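Long-range contacts in SJCHGC06286 protein (Schistosoma japonicum, PDB 3QBR), which belongs to the Bcl-2 family of apoptosis regulators and probably binds BH domains, seen here as a piece lacking its C-terminal part: residues L110-F114 with Y155-L160; W119-V123 with W170-F176. One frame throughout, in Å; residues are numbered along the deposited sequence.

Contact 1. Residues L110-F114 with Y155-L160; sequences LNGLF and YSDEKL
Tyr155 reaches helix 99-113 because its CG stands anti to the backbone N (chi1 -175°), which carries the phenol straight across to Leu110, Asn111 and Phe114. Leu110, with CG instead beside its own backbone N, sends its side chain past the tyrosine in the reverse direction. Its CD1 comes to rest over one face of the Tyr155 ring, 4.0 Å from the centroid, in a CH-pi contact. The opposite face is covered by Lys159 CG, four residues further along the chain, so the phenol lies between two aliphatic groups that hold it flat. At its far end Tyr155 OH donates a hydrogen bond to Asn111 OD1 (2.9 Å), tilted 29° from the carbonyl plane of the amide. The hydroxyl also accepts a bond from water 2, which in turn binds Phe114 O weakly. Asn111 ND2 donates to water 1, with Lys159 NZ as a second, weak donor. Polar groups therefore collect at the exposed margin, while the rings and leucines lie inside. Phe114, the first residue past helix 99-113, meets Tyr155 rim to rim, CD2 lying 3.5 Å from CE1 of the tyrosine with the planes 26° apart. Leu160 crosses the phenylalanine at about a right angle and places CD2 over one face, 4.0 Å from the ring centroid; Leu113 CG covers the other. Beyond Phe114, Ile122 and Met125 of helix 119-137 continue the apolar layer. Such helix-to-helix packing, an aromatic residue laid among leucines with its hydroxyl turned to a polar rim, belongs here to the all-helical bundle of the Bcl-2 fold.

Contact 2. Residues W119-V123 with W170-F176; sequences WGRIV and WSGLIEF
The indole of Trp119 lies with one face against the backbone of Gly172 and Leu173, and Gly172 CA approaches Trp119 CZ2 to 3.4 Å, the glycine bringing its backbone itself to the ring. Leu173 crosses the indole at a slant, its CD2 3.5 Å from Trp119 CE3, and the same methyl extends toward Val123. Phe176, whose CG is anti to its backbone N (chi1 177°), runs past Trp119 in the opposite sense. It offers a ring face to Trp119 CB, and the phenyl and the five-membered ring of the indole meet obliquely with their planes at 42°. At the other end Ile122 CG2 touches the edge of the Trp170 ring, 3.7 Å from CZ3 and near its plane. Trp163 adds an edge-to-face contact to Trp119, while Trp170 meets Phe17 with nearly parallel rings. The axes of the two short helices cross at -110°, 11.2 Å apart, a separation that these large side chains fill. No hydrogen bond joins the two segments, so the contact is consistent with cohesion from dispersion and burial of apolar surface between helix 119-137 and the C-terminal helix 172-176.

How the contacts relate
Read from the N terminus, the chain reaches 110-114 at the end of helix 99-113 and, after four residues, enters 119-123, the start of helix 119-137. It then runs to 155-160, where contact 1 closes its loop of 40 intervening residues, and on to 170-176, where contact 2 closes one of 46. The segments alternate, so the loops cross and share most of helix 119-137 and most of helix 142-159. Contact 1 joins helices 99-113 and 142-159; contact 2 brings the C-terminal helix 172-176 onto helix 119-137. Their centres are 15 Å apart, yet they touch: Phe114 CE1 packs 3.7 Å from Ile122 CG1, and Arg121 NH1 probably makes a weak hydrogen bond to Leu113 O.

Contact 1. Residues L110-F114 with Y155-L160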
ATOM      1  N   LEU A 110       9.881   2.948  -0.334  1.00 59.17           N
ATOM      2  CA  LEU A 110       9.653   1.933   0.664  1.00 54.69           C
ATOM      3  C   LEU A 110      10.834   1.845   1.578  1.00 55.90           C
ATOM      4  O   LEU A 110      10.701   1.882   2.769  1.00 58.28           O
ATOM      5  CB  LEU A 110       9.449   0.593  -0.005  1.00 20.00           C
ATOM      6  CG  LEU A 110       8.160   0.407  -0.770  1.00 20.00           C
ATOM      7  CD1 LEU A 110       7.981  -1.002  -1.145  1.00 20.00           C
ATOM      8  CD2 LEU A 110       7.021   0.841   0.048  1.00 20.00           C
ATOM      9  N   ASN A 111      12.011   1.722   1.002  1.00 60.35           N
ATOM     10  CA  ASN A 111      13.244   1.776   1.782  1.00 58.78           C
ATOM     11  C   ASN A 111      13.311   2.998   2.710  1.00 68.60           C
ATOM     12  O   ASN A 111      13.715   2.901   3.873  1.00 74.77           O
ATOM     13  CB  ASN A 111      14.421   1.743   0.832  1.00 66.53           C
ATOM     14  CG  ASN A 111      14.672   0.359   0.309  1.00 79.58           C
ATOM     15  OD1 ASN A 111      14.377  -0.622   0.995  1.00 75.74           O
ATOM     16  ND2 ASN A 111      15.211   0.257  -0.903  1.00 87.67           N
ATOM     17  N   GLY A 112      12.903   4.149   2.198  1.00 64.28           N
ATOM     18  CA  GLY A 112      12.761   5.318   3.040  1.00 65.90           C
ATOM     19  C   GLY A 112      11.695   5.169   4.107  1.00 67.86           C
ATOM     20  O   GLY A 112      11.917   5.530   5.259  1.00 69.45           O
ATOM     21  N   LEU A 113      10.530   4.648   3.728  1.00 60.96           N
ATOM     22  CA  LEU A 113       9.435   4.456   4.678  1.00 59.73           C
ATOM     23  C   LEU A 113       9.822   3.504   5.807  1.00 59.21           C
ATOM     24  O   LEU A 113       9.351   3.631   6.945  1.00 54.53           O
ATOM     25  CB  LEU A 113       8.178   3.922   3.966  1.00 50.03           C
ATOM     26  CG  LEU A 113       7.002   3.514   4.874  1.00 54.66           C
ATOM     27  CD1 LEU A 113       6.502   4.650   5.776  1.00 54.03           C
ATOM     28  CD2 LEU A 113       5.846   2.948   4.064  1.00 54.19           C
ATOM     29  N   PHE A 114      10.681   2.546   5.486  1.00 59.71           N
ATOM     30  CA  PHE A 114      10.866   1.395   6.367  1.00 63.37           C
ATOM     31  C   PHE A 114      12.194   1.344   7.144  1.00 62.47           C
ATOM     32  O   PHE A 114      12.541   0.298   7.713  1.00 65.66           O
ATOM     33  CB  PHE A 114      10.559   0.066   5.629  1.00 50.72           C
ATOM     34  CG  PHE A 114       9.076  -0.231   5.513  1.00 46.73           C
ATOM     35  CD1 PHE A 114       8.276  -0.299   6.650  1.00 49.99           C
ATOM     36  CD2 PHE A 114       8.481  -0.422   4.273  1.00 40.52           C
ATOM     37  CE1 PHE A 114       6.899  -0.540   6.553  1.00 46.71           C
ATOM     38  CE2 PHE A 114       7.115  -0.677   4.165  1.00 39.47           C
ATOM     39  CZ  PHE A 114       6.321  -0.738   5.304  1.00 46.45           C
ATOM     40  N   TYR A 155       8.716  -7.135  -1.660  1.00 56.91           N
ATOM     41  CA  TYR A 155       9.396  -6.312  -0.671  1.00 61.12           C
ATOM     42  C   TYR A 155       8.952  -6.731   0.702  1.00 57.97           C
ATOM     43  O   TYR A 155       9.772  -6.854   1.621  1.00 62.25           O
ATOM     44  CB  TYR A 155       9.104  -4.819  -0.883  1.00 60.87           C
ATOM     45  CG  TYR A 155       9.892  -3.923   0.047  1.00 61.77           C
ATOM     46  CD1 TYR A 155       9.391  -3.560   1.294  1.00 58.58           C
ATOM     47  CD2 TYR A 155      11.161  -3.463  -0.314  1.00 63.41           C
ATOM     48  CE1 TYR A 155      10.128  -2.749   2.161  1.00 58.48           C
ATOM     49  CE2 TYR A 155      11.899  -2.644   0.525  1.00 60.28           C
ATOM     50  CZ  TYR A 155      11.385  -2.288   1.768  1.00 68.11           C
ATOM     51  OH  TYR A 155      12.134  -1.467   2.601  1.00 68.77           O
ATOM     52  N   SER A 156       7.651  -6.953   0.837  1.00 49.84           N
ATOM     53  CA  SER A 156       7.096  -7.453   2.094  1.00 56.26           C
ATOM     54  C   SER A 156       7.727  -8.765   2.551  1.00 57.92           C
ATOM     55  O   SER A 156       7.937  -8.988   3.745  1.00 57.22           O
ATOM     56  CB  SER A 156       5.586  -7.659   1.965  1.00 49.53           C
ATOM     57  OG  SER A 156       4.887  -6.496   2.369  1.00 44.72           O
ATOM     58  N   ASP A 157       8.009  -9.632   1.587  1.00 54.03           N
ATOM     59  CA  ASP A 157       8.455 -10.985   1.881  1.00 54.86           C
ATOM     60  C   ASP A 157       9.940 -10.938   2.202  1.00 56.97           C
ATOM     61  O   ASP A 157      10.481 -11.796   2.890  1.00 67.28           O
ATOM     62  CB  ASP A 157       8.185 -11.879   0.667  1.00 60.66           C
ATOM     63  CG  ASP A 157       8.334 -13.365   0.973  1.00 69.10           C
ATOM     64  OD1 ASP A 157       7.799 -13.829   2.009  1.00 77.70           O
ATOM     65  OD2 ASP A 157       8.973 -14.071   0.159  1.00 68.56           O
ATOM     66  N   GLU A 158      10.587  -9.894   1.714  1.00 57.71           N
ATOM     67  CA  GLU A 158      12.014  -9.722   1.888  1.00 67.39           C
ATOM     68  C   GLU A 158      12.400  -8.967   3.160  1.00 63.30           C
ATOM     69  O   GLU A 158      13.509  -9.133   3.660  1.00 61.51           O
ATOM     70  CB  GLU A 158      12.568  -8.962   0.692  1.00 73.17           C
ATOM     71  CG  GLU A 158      12.562  -9.746  -0.593  1.00 85.60           C
ATOM     72  CD  GLU A 158      13.406  -9.074  -1.656  1.00101.65           C
ATOM     73  OE1 GLU A 158      14.246  -8.222  -1.285  1.00105.78           O
ATOM     74  OE2 GLU A 158      13.232  -9.388  -2.854  1.00104.58           O
ATOM     75  N   LYS A 159      11.492  -8.144   3.680  1.00 56.97           N
ATOM     76  CA  LYS A 159      11.884  -7.171   4.674  1.00 58.59           C
ATOM     77  C   LYS A 159      10.934  -6.977   5.844  1.00 67.56           C
ATOM     78  O   LYS A 159      11.286  -6.315   6.816  1.00 73.48           O
ATOM     79  CB  LYS A 159      12.142  -5.841   3.986  1.00 56.80           C
ATOM     80  CG  LYS A 159      13.110  -6.009   2.846  1.00 61.24           C
ATOM     81  CD  LYS A 159      13.908  -4.759   2.589  1.00 70.64           C
ATOM     82  CE  LYS A 159      15.062  -5.069   1.648  1.00 81.29           C
ATOM     83  NZ  LYS A 159      15.839  -3.848   1.281  1.00 84.63           N
ATOM     84  N   LEU A 160       9.747  -7.565   5.779  1.00 60.42           N
ATOM     85  CA  LEU A 160       8.737  -7.278   6.785  1.00 46.70           C
ATOM     86  C   LEU A 160       8.305  -8.538   7.480  1.00 54.84           C
ATOM     87  O   LEU A 160       7.803  -8.505   8.608  1.00 61.27           O
ATOM     88  CB  LEU A 160       7.533  -6.631   6.113  1.00 52.40           C
ATOM     89  CG  LEU A 160       7.901  -5.264   5.532  1.00 59.93           C
ATOM     90  CD1 LEU A 160       6.800  -4.735   4.630  1.00 54.71           C
ATOM     91  CD2 LEU A 160       8.249  -4.269   6.677  1.00 45.05           C
TER
HETATM   92  O   HOH W   1      14.966  -2.135  -1.391  1.00 81.57           O
HETATM   93  O   HOH W   2      13.768  -1.366   5.227  1.00 64.52           O

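Contact 2. Residues W119-V123 with W170-F176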
ATOM      1  N   TRP A 119       3.667  -1.243  12.953  1.00 50.24           N
ATOM      2  CA  TRP A 119       2.373  -1.262  12.280  1.00 55.16           C
ATOM      3  C   TRP A 119       2.024   0.026  11.531  1.00 59.46           C
ATOM      4  O   TRP A 119       1.638  -0.029  10.356  1.00 54.53           O
ATOM      5  CB  TRP A 119       1.255  -1.638  13.254  1.00 50.89           C
ATOM      6  CG  TRP A 119       1.296  -3.082  13.607  1.00 50.35           C
ATOM      7  CD1 TRP A 119       1.345  -3.624  14.858  1.00 51.58           C
ATOM      8  CD2 TRP A 119       1.318  -4.181  12.695  1.00 47.49           C
ATOM      9  NE1 TRP A 119       1.376  -4.998  14.781  1.00 55.81           N
ATOM     10  CE2 TRP A 119       1.364  -5.368  13.454  1.00 53.77           C
ATOM     11  CE3 TRP A 119       1.298  -4.280  11.305  1.00 44.52           C
ATOM     12  CZ2 TRP A 119       1.382  -6.641  12.884  1.00 51.63           C
ATOM     13  CZ3 TRP A 119       1.322  -5.550  10.728  1.00 55.18           C
ATOM     14  CH2 TRP A 119       1.362  -6.714  11.521  1.00 49.83           C
ATOM     15  N   GLY A 120       2.163   1.176  12.192  1.00 58.18           N
ATOM     16  CA  GLY A 120       1.806   2.441  11.578  1.00 54.56           C
ATOM     17  C   GLY A 120       2.468   2.692  10.227  1.00 49.66           C
ATOM     18  O   GLY A 120       1.868   3.266   9.319  1.00 51.20           O
ATOM     19  N   ARG A 121       3.718   2.274  10.097  1.00 43.39           N
ATOM     20  CA  ARG A 121       4.457   2.449   8.862  1.00 50.82           C
ATOM     21  C   ARG A 121       3.980   1.469   7.791  1.00 56.26           C
ATOM     22  O   ARG A 121       4.065   1.758   6.584  1.00 55.86           O
ATOM     23  CB  ARG A 121       5.963   2.253   9.107  1.00 51.59           C
ATOM     24  CG  ARG A 121       6.663   3.470   9.688  1.00 56.66           C
ATOM     25  CD  ARG A 121       8.019   3.115  10.348  1.00 59.97           C
ATOM     26  NE  ARG A 121       8.528   4.271  11.074  1.00 61.26           N
ATOM     27  CZ  ARG A 121       9.567   5.007  10.697  1.00 62.60           C
ATOM     28  NH1 ARG A 121      10.269   4.688   9.615  1.00 63.36           N
ATOM     29  NH2 ARG A 121       9.904   6.067  11.421  1.00 56.54           N
ATOM     30  N   ILE A 122       3.500   0.304   8.228  1.00 43.27           N
ATOM     31  CA  ILE A 122       2.981  -0.677   7.284  1.00 45.09           C
ATOM     32  C   ILE A 122       1.665  -0.148   6.677  1.00 45.57           C
ATOM     33  O   ILE A 122       1.511  -0.081   5.450  1.00 41.58           O
ATOM     34  CB  ILE A 122       2.877  -2.081   7.941  1.00 46.72           C
ATOM     35  CG1 ILE A 122       4.276  -2.695   8.043  1.00 54.71           C
ATOM     36  CG2 ILE A 122       1.970  -2.997   7.154  1.00 40.14           C
ATOM     37  CD1 ILE A 122       4.396  -3.831   9.064  1.00 58.30           C
ATOM     38  N   VAL A 123       0.755   0.270   7.548  1.00 45.71           N
ATOM     39  CA  VAL A 123      -0.440   1.009   7.157  1.00 50.83           C
ATOM     40  C   VAL A 123      -0.149   2.060   6.102  1.00 51.51           C
ATOM     41  O   VAL A 123      -0.833   2.158   5.076  1.00 47.28           O
ATOM     42  CB  VAL A 123      -1.054   1.734   8.358  1.00 45.91           C
ATOM     43  CG1 VAL A 123      -1.980   2.809   7.873  1.00 48.61           C
ATOM     44  CG2 VAL A 123      -1.783   0.755   9.261  1.00 38.66           C
ATOM     45  N   TRP A 170      -0.088 -11.047   9.827  1.00 49.46           N
ATOM     46  CA  TRP A 170      -0.904  -9.956   9.303  1.00 38.30           C
ATOM     47  C   TRP A 170      -2.053  -9.620  10.226  1.00 44.68           C
ATOM     48  O   TRP A 170      -2.559  -8.513  10.192  1.00 44.20           O
ATOM     49  CB  TRP A 170      -1.428 -10.317   7.921  1.00 31.20           C
ATOM     50  CG  TRP A 170      -0.446 -10.044   6.842  1.00 41.32           C
ATOM     51  CD1 TRP A 170       0.047 -10.935   5.922  1.00 44.09           C
ATOM     52  CD2 TRP A 170       0.168  -8.777   6.546  1.00 35.23           C
ATOM     53  NE1 TRP A 170       0.914 -10.294   5.065  1.00 46.70           N
ATOM     54  CE2 TRP A 170       1.014  -8.972   5.433  1.00 46.22           C
ATOM     55  CE3 TRP A 170       0.061  -7.494   7.105  1.00 34.59           C
ATOM     56  CZ2 TRP A 170       1.777  -7.927   4.874  1.00 46.76           C
ATOM     57  CZ3 TRP A 170       0.794  -6.463   6.553  1.00 39.63           C
ATOM     58  CH2 TRP A 170       1.656  -6.685   5.449  1.00 43.84           C
ATOM     59  N   SER A 171      -2.459 -10.580  11.052  1.00 53.52           N
ATOM     60  CA  SER A 171      -3.554 -10.353  11.998  1.00 50.11           C
ATOM     61  C   SER A 171      -3.179  -9.395  13.107  1.00 50.74           C
ATOM     62  O   SER A 171      -4.044  -8.961  13.845  1.00 54.31           O
ATOM     63  CB  SER A 171      -4.023 -11.663  12.626  1.00 45.31           C
ATOM     64  OG  SER A 171      -4.498 -12.547  11.641  1.00 53.30           O
ATOM     65  N   GLY A 172      -1.889  -9.093  13.239  1.00 54.91           N
ATOM     66  CA  GLY A 172      -1.430  -8.075  14.169  1.00 54.72           C
ATOM     67  C   GLY A 172      -2.275  -6.823  14.034  1.00 56.20           C
ATOM     68  O   GLY A 172      -2.666  -6.188  15.029  1.00 59.38           O
ATOM     69  N   LEU A 173      -2.582  -6.490  12.786  1.00 42.66           N
ATOM     70  CA  LEU A 173      -3.354  -5.295  12.470  1.00 51.70           C
ATOM     71  C   LEU A 173      -4.681  -5.223  13.255  1.00 51.12           C
ATOM     72  O   LEU A 173      -5.116  -4.151  13.692  1.00 48.12           O
ATOM     73  CB  LEU A 173      -3.588  -5.220  10.951  1.00 41.96           C
ATOM     74  CG  LEU A 173      -2.332  -4.964  10.120  1.00 49.38           C
ATOM     75  CD1 LEU A 173      -2.547  -5.412   8.689  1.00 49.38           C
ATOM     76  CD2 LEU A 173      -1.890  -3.479  10.196  1.00 46.96           C
ATOM     77  N   ILE A 174      -5.323  -6.370  13.425  1.00 44.70           N
ATOM     78  CA  ILE A 174      -6.617  -6.396  14.076  1.00 53.01           C
ATOM     79  C   ILE A 174      -6.488  -5.779  15.469  1.00 61.43           C
ATOM     80  O   ILE A 174      -7.115  -4.764  15.780  1.00 64.02           O
ATOM     81  CB  ILE A 174      -7.164  -7.821  14.147  1.00 50.82           C
ATOM     82  CG1 ILE A 174      -7.387  -8.354  12.725  1.00 47.92           C
ATOM     83  CG2 ILE A 174      -8.446  -7.843  14.957  1.00 39.91           C
ATOM     84  CD1 ILE A 174      -7.772  -9.807  12.665  1.00 54.87           C
ATOM     85  N   GLU A 175      -5.631  -6.370  16.290  1.00 61.18           N
ATOM     86  CA  GLU A 175      -5.372  -5.841  17.620  1.00 67.61           C
ATOM     87  C   GLU A 175      -4.732  -4.449  17.586  1.00 59.22           C
ATOM     88  O   GLU A 175      -5.140  -3.571  18.328  1.00 62.40           O
ATOM     89  CB  GLU A 175      -4.488  -6.807  18.397  1.00 81.22           C
ATOM     90  CG  GLU A 175      -4.578  -6.667  19.901  1.00100.15           C
ATOM     91  CD  GLU A 175      -3.857  -7.808  20.617  1.00117.42           C
ATOM     92  OE1 GLU A 175      -3.790  -7.797  21.868  1.00121.06           O
ATOM     93  OE2 GLU A 175      -3.352  -8.722  19.922  1.00124.37           O
ATOM     94  N   PHE A 176      -3.732  -4.245  16.735  1.00 52.01           N
ATOM     95  CA  PHE A 176      -3.103  -2.928  16.638  1.00 50.90           C
ATOM     96  C   PHE A 176      -4.150  -1.824  16.624  1.00 56.54           C
ATOM     97  O   PHE A 176      -3.943  -0.733  17.163  1.00 63.88           O
ATOM     98  CB  PHE A 176      -2.243  -2.823  15.379  1.00 47.85           C
ATOM     99  CG  PHE A 176      -1.624  -1.464  15.176  1.00 54.57           C
ATOM    100  CD1 PHE A 176      -0.699  -0.960  16.082  1.00 50.12           C
ATOM    101  CD2 PHE A 176      -1.970  -0.682  14.078  1.00 56.16           C
ATOM    102  CE1 PHE A 176      -0.127   0.306  15.894  1.00 56.55           C
ATOM    103  CE2 PHE A 176      -1.393   0.582  13.878  1.00 53.41           C
ATOM    104  CZ  PHE A 176      -0.477   1.078  14.793  1.00 56.65           C
TER